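Local coordinates for amino acid ABC transporter, binding protein (Thermus thermophilus, PDB 3VV5) that binds the amino acid analogue L-thialysine as the solute-binding component of an ABC transporter that probably serves amino acid uptake, at residues A[40-45]-A[99-104]; A[47-52]-A[60-65]. All coordinates share one frame; numbering follows the deposited sequence.

Contact 1: A[40-45]-A[99-104]. With SLZ (L-thialysine), chain C.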
ATOM      1  N   ILE A  40       7.256  -1.814 -13.471  1.00 13.07           N
ATOM      2  CA  ILE A  40       6.573  -1.964 -12.184  1.00 11.76           C
ATOM      3  C   ILE A  40       5.731  -0.722 -11.880  1.00 11.56           C
ATOM      4  O   ILE A  40       6.254   0.391 -11.873  1.00 10.99           O
ATOM      5  CB  ILE A  40       7.595  -2.171 -11.042  1.00 11.71           C
ATOM      6  CG1 ILE A  40       8.713  -3.148 -11.463  1.00 11.02           C
ATOM      7  CG2 ILE A  40       6.888  -2.651  -9.755  1.00 10.26           C
ATOM      8  CD1 ILE A  40       9.795  -3.326 -10.365  1.00  8.20           C
ATOM      9  N   GLY A  41       4.437  -0.914 -11.640  1.00 11.08           N
ATOM     10  CA  GLY A  41       3.532   0.212 -11.338  1.00 11.20           C
ATOM     11  C   GLY A  41       3.472   0.419  -9.836  1.00 11.28           C
ATOM     12  O   GLY A  41       3.415  -0.551  -9.075  1.00 11.02           O
ATOM     13  N   THR A  42       3.561   1.672  -9.402  1.00 11.24           N
ATOM     14  CA  THR A  42       3.380   1.994  -7.985  1.00 10.88           C
ATOM     15  C   THR A  42       2.746   3.390  -7.886  1.00 11.77           C
ATOM     16  O   THR A  42       2.455   3.992  -8.907  1.00 12.37           O
ATOM     17  CB  THR A  42       4.697   1.897  -7.167  1.00 11.76           C
ATOM     18  OG1 THR A  42       4.369   1.724  -5.785  1.00 11.70           O
ATOM     19  CG2 THR A  42       5.540   3.152  -7.307  1.00 11.52           C
ATOM     20  N   GLU A  43       2.530   3.888  -6.675  1.00 11.57           N
ATOM     21  CA  GLU A  43       1.902   5.193  -6.508  1.00 13.51           C
ATOM     22  C   GLU A  43       2.926   6.292  -6.250  1.00 13.70           C
ATOM     23  O   GLU A  43       3.017   7.256  -7.031  1.00 15.09           O
ATOM     24  CB  GLU A  43       0.860   5.167  -5.377  1.00 13.21           C
ATOM     25  CG  GLU A  43       0.122   6.513  -5.218  1.00 15.41           C
ATOM     26  CD  GLU A  43      -0.346   6.750  -3.799  1.00 18.76           C
ATOM     27  OE1 GLU A  43       0.438   6.454  -2.876  1.00 21.03           O
ATOM     28  OE2 GLU A  43      -1.484   7.234  -3.600  1.00 17.79           O
ATOM     29  N   GLY A  44       3.661   6.170  -5.147  1.00 13.21           N
ATOM     30  CA  GLY A  44       4.684   7.153  -4.802  1.00 13.65           C
ATOM     31  C   GLY A  44       4.142   8.225  -3.863  1.00 14.04           C
ATOM     32  O   GLY A  44       4.757   9.276  -3.715  1.00 14.20           O
ATOM     33  N   ALA A  45       2.992   7.979  -3.237  1.00 13.92           N
ATOM     34  CA  ALA A  45       2.468   8.918  -2.238  1.00 14.39           C
ATOM     35  C   ALA A  45       2.046   8.230  -0.938  1.00 14.08           C
ATOM     36  O   ALA A  45       1.109   8.675  -0.248  1.00 13.18           O
ATOM     37  CB  ALA A  45       1.326   9.759  -2.833  1.00 15.35           C
ATOM     38  N   VAL A  99       2.294  -4.692 -10.254  1.00 11.85           N
ATOM     39  CA  VAL A  99       2.082  -3.547  -9.390  1.00 12.18           C
ATOM     40  C   VAL A  99       2.459  -3.944  -7.958  1.00 11.92           C
ATOM     41  O   VAL A  99       2.084  -5.027  -7.481  1.00 11.34           O
ATOM     42  CB  VAL A  99       0.600  -3.083  -9.454  1.00 12.12           C
ATOM     43  CG1 VAL A  99       0.271  -2.050  -8.351  1.00 12.66           C
ATOM     44  CG2 VAL A  99       0.275  -2.500 -10.822  1.00 13.27           C
ATOM     45  N   ILE A 100       3.195  -3.061  -7.282  1.00 11.25           N
ATOM     46  CA  ILE A 100       3.433  -3.176  -5.836  1.00 11.00           C
ATOM     47  C   ILE A 100       3.197  -1.822  -5.226  1.00 10.93           C
ATOM     48  O   ILE A 100       4.014  -0.907  -5.376  1.00 11.11           O
ATOM     49  CB  ILE A 100       4.843  -3.783  -5.502  1.00 11.18           C
ATOM     50  CG1 ILE A 100       5.000  -4.053  -3.990  1.00 10.69           C
ATOM     51  CG2 ILE A 100       6.004  -2.944  -6.110  1.00 10.96           C
ATOM     52  CD1 ILE A 100       6.271  -4.882  -3.695  1.00  9.31           C
ATOM     53  N   ALA A 101       2.042  -1.685  -4.572  1.00 10.67           N
ATOM     54  CA  ALA A 101       1.550  -0.391  -4.144  1.00 10.76           C
ATOM     55  C   ALA A 101       0.599  -0.529  -2.940  1.00 10.90           C
ATOM     56  O   ALA A 101      -0.379   0.218  -2.806  1.00 12.19           O
ATOM     57  CB  ALA A 101       0.863   0.297  -5.313  1.00 10.11           C
ATOM     58  N   SER A 102       0.907  -1.487  -2.074  1.00 10.18           N
ATOM     59  CA  SER A 102       0.207  -1.699  -0.806  1.00 10.83           C
ATOM     60  C   SER A 102      -1.262  -2.125  -0.956  1.00 10.93           C
ATOM     61  O   SER A 102      -2.082  -1.776  -0.109  1.00 12.14           O
ATOM     62  CB  SER A 102       0.332  -0.449   0.084  1.00 10.88           C
ATOM     63  OG  SER A 102       1.672  -0.269   0.527  1.00 11.46           O
ATOM     64  N   HIS A 103      -1.592  -2.881  -2.000  1.00 11.23           N
ATOM     65  CA  HIS A 103      -2.974  -3.352  -2.171  1.00 11.84           C
ATOM     66  C   HIS A 103      -3.290  -4.460  -1.196  1.00 11.96           C
ATOM     67  O   HIS A 103      -2.660  -5.520  -1.223  1.00 12.48           O
ATOM     68  CB  HIS A 103      -3.253  -3.872  -3.585  1.00 11.81           C
ATOM     69  CG  HIS A 103      -3.253  -2.807  -4.636  1.00 13.04           C
ATOM     70  ND1 HIS A 103      -4.406  -2.165  -5.051  1.00 16.15           N
ATOM     71  CD2 HIS A 103      -2.243  -2.276  -5.359  1.00  9.79           C
ATOM     72  CE1 HIS A 103      -4.100  -1.287  -5.993  1.00 11.71           C
ATOM     73  NE2 HIS A 103      -2.797  -1.346  -6.207  1.00 16.09           N
ATOM     74  N   GLY A 104      -4.280  -4.224  -0.353  1.00 11.08           N
ATOM     75  CA  GLY A 104      -4.855  -5.290   0.448  1.00 12.24           C
ATOM     76  C   GLY A 104      -5.621  -6.233  -0.461  1.00 12.59           C
ATOM     77  O   GLY A 104      -6.210  -5.811  -1.437  1.00 12.36           O
TER
HETATM   78  N   SLZ C 300      -3.947  -0.664   1.922  1.00 19.97           N
HETATM   79  CA  SLZ C 300      -4.578   0.297   0.990  0.50 21.04           C
HETATM   80  CB  SLZ C 300      -3.551   0.795  -0.063  0.50 19.98           C
HETATM   81  SG  SLZ C 300      -2.879   2.491   0.051  0.50 25.00           S
HETATM   82  CD  SLZ C 300      -1.771   2.360  -1.399  0.50 14.53           C
HETATM   83  CE  SLZ C 300      -1.048   3.630  -1.857  0.50 13.26           C
HETATM   84  NZ  SLZ C 300       0.203   3.234  -2.525  0.50  3.19           N
HETATM   85  C   SLZ C 300      -5.623  -0.517   0.230  1.00 20.32           C
HETATM   86  O   SLZ C 300      -6.593   0.086  -0.254  0.50 19.65           O
HETATM   87  OXT SLZ C 300      -5.425  -1.751   0.146  1.00 20.88           O

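Contact 2: A[47-52]-A[60-65]. With SLZ (L-thialysine), chain C.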
ATOM      1  N   PRO A  47       4.213   6.995   2.102  1.00 12.73           N
ATOM      2  CA  PRO A  47       5.391   6.680   2.905  1.00 12.65           C
ATOM      3  C   PRO A  47       4.965   5.877   4.142  1.00 12.56           C
ATOM      4  O   PRO A  47       3.918   6.190   4.743  1.00 13.84           O
ATOM      5  CB  PRO A  47       5.906   8.067   3.329  1.00 12.78           C
ATOM      6  CG  PRO A  47       4.645   8.933   3.365  1.00 13.44           C
ATOM      7  CD  PRO A  47       3.830   8.428   2.198  1.00 12.92           C
ATOM      8  N   PRO A  48       5.791   4.914   4.586  1.00 12.66           N
ATOM      9  CA  PRO A  48       7.148   4.562   4.115  1.00 11.88           C
ATOM     10  C   PRO A  48       7.176   3.408   3.113  1.00 11.85           C
ATOM     11  O   PRO A  48       8.241   2.859   2.849  1.00 11.85           O
ATOM     12  CB  PRO A  48       7.839   4.123   5.417  1.00 11.80           C
ATOM     13  CG  PRO A  48       6.719   3.450   6.176  1.00 11.45           C
ATOM     14  CD  PRO A  48       5.494   4.282   5.890  1.00 11.59           C
ATOM     15  N   PHE A  49       6.026   3.043   2.560  1.00 11.42           N
ATOM     16  CA  PHE A  49       5.930   1.886   1.638  1.00 11.30           C
ATOM     17  C   PHE A  49       6.399   2.185   0.217  1.00 11.57           C
ATOM     18  O   PHE A  49       7.220   1.437  -0.355  1.00 10.64           O
ATOM     19  CB  PHE A  49       4.499   1.349   1.637  1.00 11.17           C
ATOM     20  CG  PHE A  49       4.127   0.694   2.932  1.00 11.15           C
ATOM     21  CD1 PHE A  49       4.610  -0.586   3.229  1.00 11.46           C
ATOM     22  CD2 PHE A  49       3.344   1.352   3.869  1.00 12.49           C
ATOM     23  CE1 PHE A  49       4.320  -1.191   4.434  1.00 11.20           C
ATOM     24  CE2 PHE A  49       3.026   0.738   5.093  1.00 14.64           C
ATOM     25  CZ  PHE A  49       3.513  -0.540   5.371  1.00 13.55           C
ATOM     26  N   ASN A  50       5.859   3.261  -0.362  1.00 11.18           N
ATOM     27  CA  ASN A  50       6.265   3.704  -1.698  1.00 11.24           C
ATOM     28  C   ASN A  50       6.017   5.204  -1.807  1.00 11.54           C
ATOM     29  O   ASN A  50       4.882   5.670  -1.660  1.00 11.23           O
ATOM     30  CB  ASN A  50       5.547   2.917  -2.831  1.00 11.96           C
ATOM     31  CG  ASN A  50       4.005   3.063  -2.803  1.00 13.49           C
ATOM     32  OD1 ASN A  50       3.427   3.966  -3.431  1.00 12.06           O
ATOM     33  ND2 ASN A  50       3.337   2.145  -2.101  1.00 14.74           N
ATOM     34  N   TYR A  51       7.081   5.963  -2.051  1.00 10.60           N
ATOM     35  CA  TYR A  51       6.985   7.420  -1.951  1.00 11.24           C
ATOM     36  C   TYR A  51       8.196   8.038  -2.610  1.00 11.35           C
ATOM     37  O   TYR A  51       9.240   7.402  -2.746  1.00 11.15           O
ATOM     38  CB  TYR A  51       6.850   7.899  -0.481  1.00 10.25           C
ATOM     39  CG  TYR A  51       8.110   7.720   0.339  1.00 11.17           C
ATOM     40  CD1 TYR A  51       9.011   8.792   0.518  1.00 10.38           C
ATOM     41  CD2 TYR A  51       8.428   6.475   0.913  1.00  8.93           C
ATOM     42  CE1 TYR A  51      10.195   8.638   1.248  1.00 12.06           C
ATOM     43  CE2 TYR A  51       9.643   6.301   1.665  1.00  9.94           C
ATOM     44  CZ  TYR A  51      10.500   7.396   1.823  1.00 12.46           C
ATOM     45  OH  TYR A  51      11.682   7.267   2.530  1.00 11.94           O
ATOM     46  N   PHE A  52       8.055   9.280  -3.025  1.00 12.81           N
ATOM     47  CA  PHE A  52       9.199  10.027  -3.526  1.00 13.34           C
ATOM     48  C   PHE A  52       9.866  10.745  -2.373  1.00 13.99           C
ATOM     49  O   PHE A  52       9.213  11.523  -1.657  1.00 14.03           O
ATOM     50  CB  PHE A  52       8.769  11.030  -4.604  1.00 13.31           C
ATOM     51  CG  PHE A  52       8.423  10.392  -5.906  1.00 16.67           C
ATOM     52  CD1 PHE A  52       9.409  10.147  -6.860  1.00 17.94           C
ATOM     53  CD2 PHE A  52       7.103  10.017  -6.186  1.00 18.64           C
ATOM     54  CE1 PHE A  52       9.098   9.542  -8.077  1.00 18.71           C
ATOM     55  CE2 PHE A  52       6.776   9.436  -7.411  1.00 19.48           C
ATOM     56  CZ  PHE A  52       7.785   9.179  -8.355  1.00 18.92           C
ATOM     57  N   GLY A  60      11.186   3.462  -0.475  1.00 11.83           N
ATOM     58  CA  GLY A  60      10.255   2.882   0.479  1.00 11.13           C
ATOM     59  C   GLY A  60      10.409   1.372   0.541  1.00 10.64           C
ATOM     60  O   GLY A  60      11.077   0.768  -0.299  1.00 10.50           O
ATOM     61  N   PHE A  61       9.791   0.766   1.552  1.00 10.37           N
ATOM     62  CA  PHE A  61       9.793  -0.699   1.714  1.00 10.49           C
ATOM     63  C   PHE A  61       9.450  -1.465   0.433  1.00 10.24           C
ATOM     64  O   PHE A  61      10.136  -2.440   0.069  1.00 10.43           O
ATOM     65  CB  PHE A  61       8.824  -1.069   2.841  1.00 10.07           C
ATOM     66  CG  PHE A  61       8.672  -2.529   3.054  1.00 11.72           C
ATOM     67  CD1 PHE A  61       9.730  -3.282   3.585  1.00 13.22           C
ATOM     68  CD2 PHE A  61       7.481  -3.166   2.724  1.00 10.92           C
ATOM     69  CE1 PHE A  61       9.599  -4.657   3.788  1.00 14.21           C
ATOM     70  CE2 PHE A  61       7.339  -4.547   2.905  1.00 15.03           C
ATOM     71  CZ  PHE A  61       8.397  -5.299   3.444  1.00 15.14           C
ATOM     72  N   GLU A  62       8.404  -1.025  -0.262  1.00  9.32           N
ATOM     73  CA  GLU A  62       7.948  -1.737  -1.465  1.00  9.48           C
ATOM     74  C   GLU A  62       8.862  -1.575  -2.661  1.00  9.27           C
ATOM     75  O   GLU A  62       8.967  -2.474  -3.487  1.00  8.90           O
ATOM     76  CB  GLU A  62       6.506  -1.355  -1.819  1.00  8.84           C
ATOM     77  CG  GLU A  62       5.549  -1.963  -0.845  1.00 10.19           C
ATOM     78  CD  GLU A  62       4.086  -1.643  -1.117  1.00 12.80           C
ATOM     79  OE1 GLU A  62       3.705  -0.457  -1.116  1.00 13.64           O
ATOM     80  OE2 GLU A  62       3.304  -2.599  -1.263  1.00 14.80           O
ATOM     81  N   VAL A  63       9.528  -0.431  -2.736  1.00  9.50           N
ATOM     82  CA  VAL A  63      10.497  -0.168  -3.798  1.00 10.44           C
ATOM     83  C   VAL A  63      11.763  -1.013  -3.596  1.00 10.64           C
ATOM     84  O   VAL A  63      12.247  -1.656  -4.552  1.00 10.33           O
ATOM     85  CB  VAL A  63      10.791   1.337  -3.909  1.00  9.93           C
ATOM     86  CG1 VAL A  63      11.887   1.633  -4.945  1.00 11.74           C
ATOM     87  CG2 VAL A  63       9.475   2.135  -4.263  1.00 11.94           C
ATOM     88  N   ASP A  64      12.266  -1.072  -2.360  1.00 11.39           N
ATOM     89  CA  ASP A  64      13.403  -1.971  -2.045  1.00 12.14           C
ATOM     90  C   ASP A  64      13.066  -3.433  -2.332  1.00 12.08           C
ATOM     91  O   ASP A  64      13.878  -4.173  -2.897  1.00 10.93           O
ATOM     92  CB  ASP A  64      13.846  -1.808  -0.595  1.00 11.90           C
ATOM     93  CG  ASP A  64      14.664  -0.541  -0.370  1.00 15.17           C
ATOM     94  OD1 ASP A  64      15.078   0.088  -1.368  1.00 18.38           O
ATOM     95  OD2 ASP A  64      14.907  -0.187   0.801  1.00 17.27           O
ATOM     96  N   LEU A  65      11.861  -3.847  -1.958  1.00 12.20           N
ATOM     97  CA  LEU A  65      11.415  -5.219  -2.216  1.00 13.50           C
ATOM     98  C   LEU A  65      11.276  -5.490  -3.709  1.00 12.80           C
ATOM     99  O   LEU A  65      11.772  -6.516  -4.230  1.00 11.87           O
ATOM    100  CB  LEU A  65      10.066  -5.519  -1.518  1.00 13.42           C
ATOM    101  CG  LEU A  65       9.793  -6.727  -0.604  1.00 18.59           C
ATOM    102  CD1 LEU A  65       8.325  -7.202  -0.727  1.00 19.52           C
ATOM    103  CD2 LEU A  65      10.730  -7.931  -0.718  1.00 19.52           C
TER
HETATM  104  N   SLZ C 300      -3.947  -0.664   1.922  1.00 19.97           N
HETATM  105  CA  SLZ C 300      -4.578   0.297   0.990  0.50 21.04           C
HETATM  106  CB  SLZ C 300      -3.551   0.795  -0.063  0.50 19.98           C
HETATM  107  SG  SLZ C 300      -2.879   2.491   0.051  0.50 25.00           S
HETATM  108  CD  SLZ C 300      -1.771   2.360  -1.399  0.50 14.53           C
HETATM  109  CE  SLZ C 300      -1.048   3.630  -1.857  0.50 13.26           C
HETATM  110  NZ  SLZ C 300       0.203   3.234  -2.525  0.50  3.19           N
HETATM  111  C   SLZ C 300      -5.623  -0.517   0.230  1.00 20.32           C
HETATM  112  O   SLZ C 300      -6.593   0.086  -0.254  0.50 19.65           O
HETATM  113  OXT SLZ C 300      -5.425  -1.751   0.146  1.00 20.88           O

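Contact 1: A[40-45]-A[99-104]
G41 and V99 pair as neighbours in a parallel sheet, and G41 O receives I100 N at 3.1 Å, almost head-on (C=O...N angle 177°). The same G41 O also takes a CA-H...O contact from V99. One residue on, a side chain replaces the backbone as donor: T42 OG1 gives its hydrogen to I100 O at 2.7 Å, tilted from the carbonyl plane. With OG1 opposite the T42 nitrogen (chi1 -159°), the hydroxyl meets the I100 carbonyl; it also lies near the A101 methyl. I40 and I100 run side by side and meet through their CG2 methyls at 3.8 Å.

Beyond T42 the chain leaves the sheet and E43 turns to the ligand. Its CB lies 3.5 Å from the thialysine NZ. From there the chain runs extended through CG (chi1 -177°), bringing CD alongside the ligand CE at 3.7 Å. OE1 accepts a weak hydrogen bond from NZ at 3.2 Å and is met by A45 N from above the carboxylate plane, while OE2 is held by Q147. NZ also donates to A101 O at 3.1 Å, so the ammonium tip spans both segments. At the other end of the ligand, N donates to S102 O and G104 N binds OXT at 2.8 Å. This is the solute cleft of a family 3 binding protein, where R109, T151, Y152 and E215 also hydrogen-bond the ligand.

Strand 37-42 runs between strands 76-81 and 98-100; W79 packs on I40, T42 and I100, while helix 87-92 meets V99 and A101 through L87.

Contact 2: A[47-52]-A[60-65]
P48 and F49 present successive carbonyls to the first turn of helix 61-72: P48 O takes F61 N at 2.9 Å and F49 O takes E62 N at 2.7 Å, both within the carbonyl planes. These amides the helix itself cannot pair; G60 is the N-cap. A CB on G60 would clash with F49 O and, at these backbone angles, press on the carbonyl O of the residue before.

Among polar side chains, N50 ND2 donates to E62 OE1 at 2.8 Å, nearly in line with the C-O bond, the amide and carboxylate planes 40° apart. N50 CG sits between the backbone N and carbonyl carbon (chi1 61°), which turns the amide to E62. S102 also binds OE1, and H119 OE2. N50 lines the pocket, ND2 lying 3.3 Å from the ligand NZ. A leucine in place of N50 would probably leave E62 OE1 short of one donor and the G44 amide without its acceptor.

Among apolar contacts, F61 CD2 comes to the edge of the F49 ring, 3.9 Å from CD1. The Y51 ring brings CE2 to 3.7 Å from G60 CA, and V63 CG2 approaches N50 CB.

F49 and N50 form a classic beta bulge facing F46, where strand 50-52 follows strand 45-46. Strand 58-59 borders it through Y51 and T59, while helix 244-253 closes over P48, F49 and F61 with F253, and Y120 stacks on F49.

The two contacts have centres about 9 Å apart and are nested along the chain: 40-45, 47-52 and 60-65 follow in order, and 99-104 returns to close the outer loop. Contact 1 starts in the large mixed sheet, through strands 37-42 and 98-100, and its segment 40-45 runs on into the small antiparallel sheet at A45; contact 2 joins that sheet to the helix after it. S102 OG and E62 OE1, 2.6 Å apart, and G44 N and N50 OD1 at 2.8 Å, both probable hydrogen bonds, link them. Contact 1 supplies first-shell ligand groups; in contact 2, E62 stands behind S102 as second shell, tying the helix start to the thialysine site.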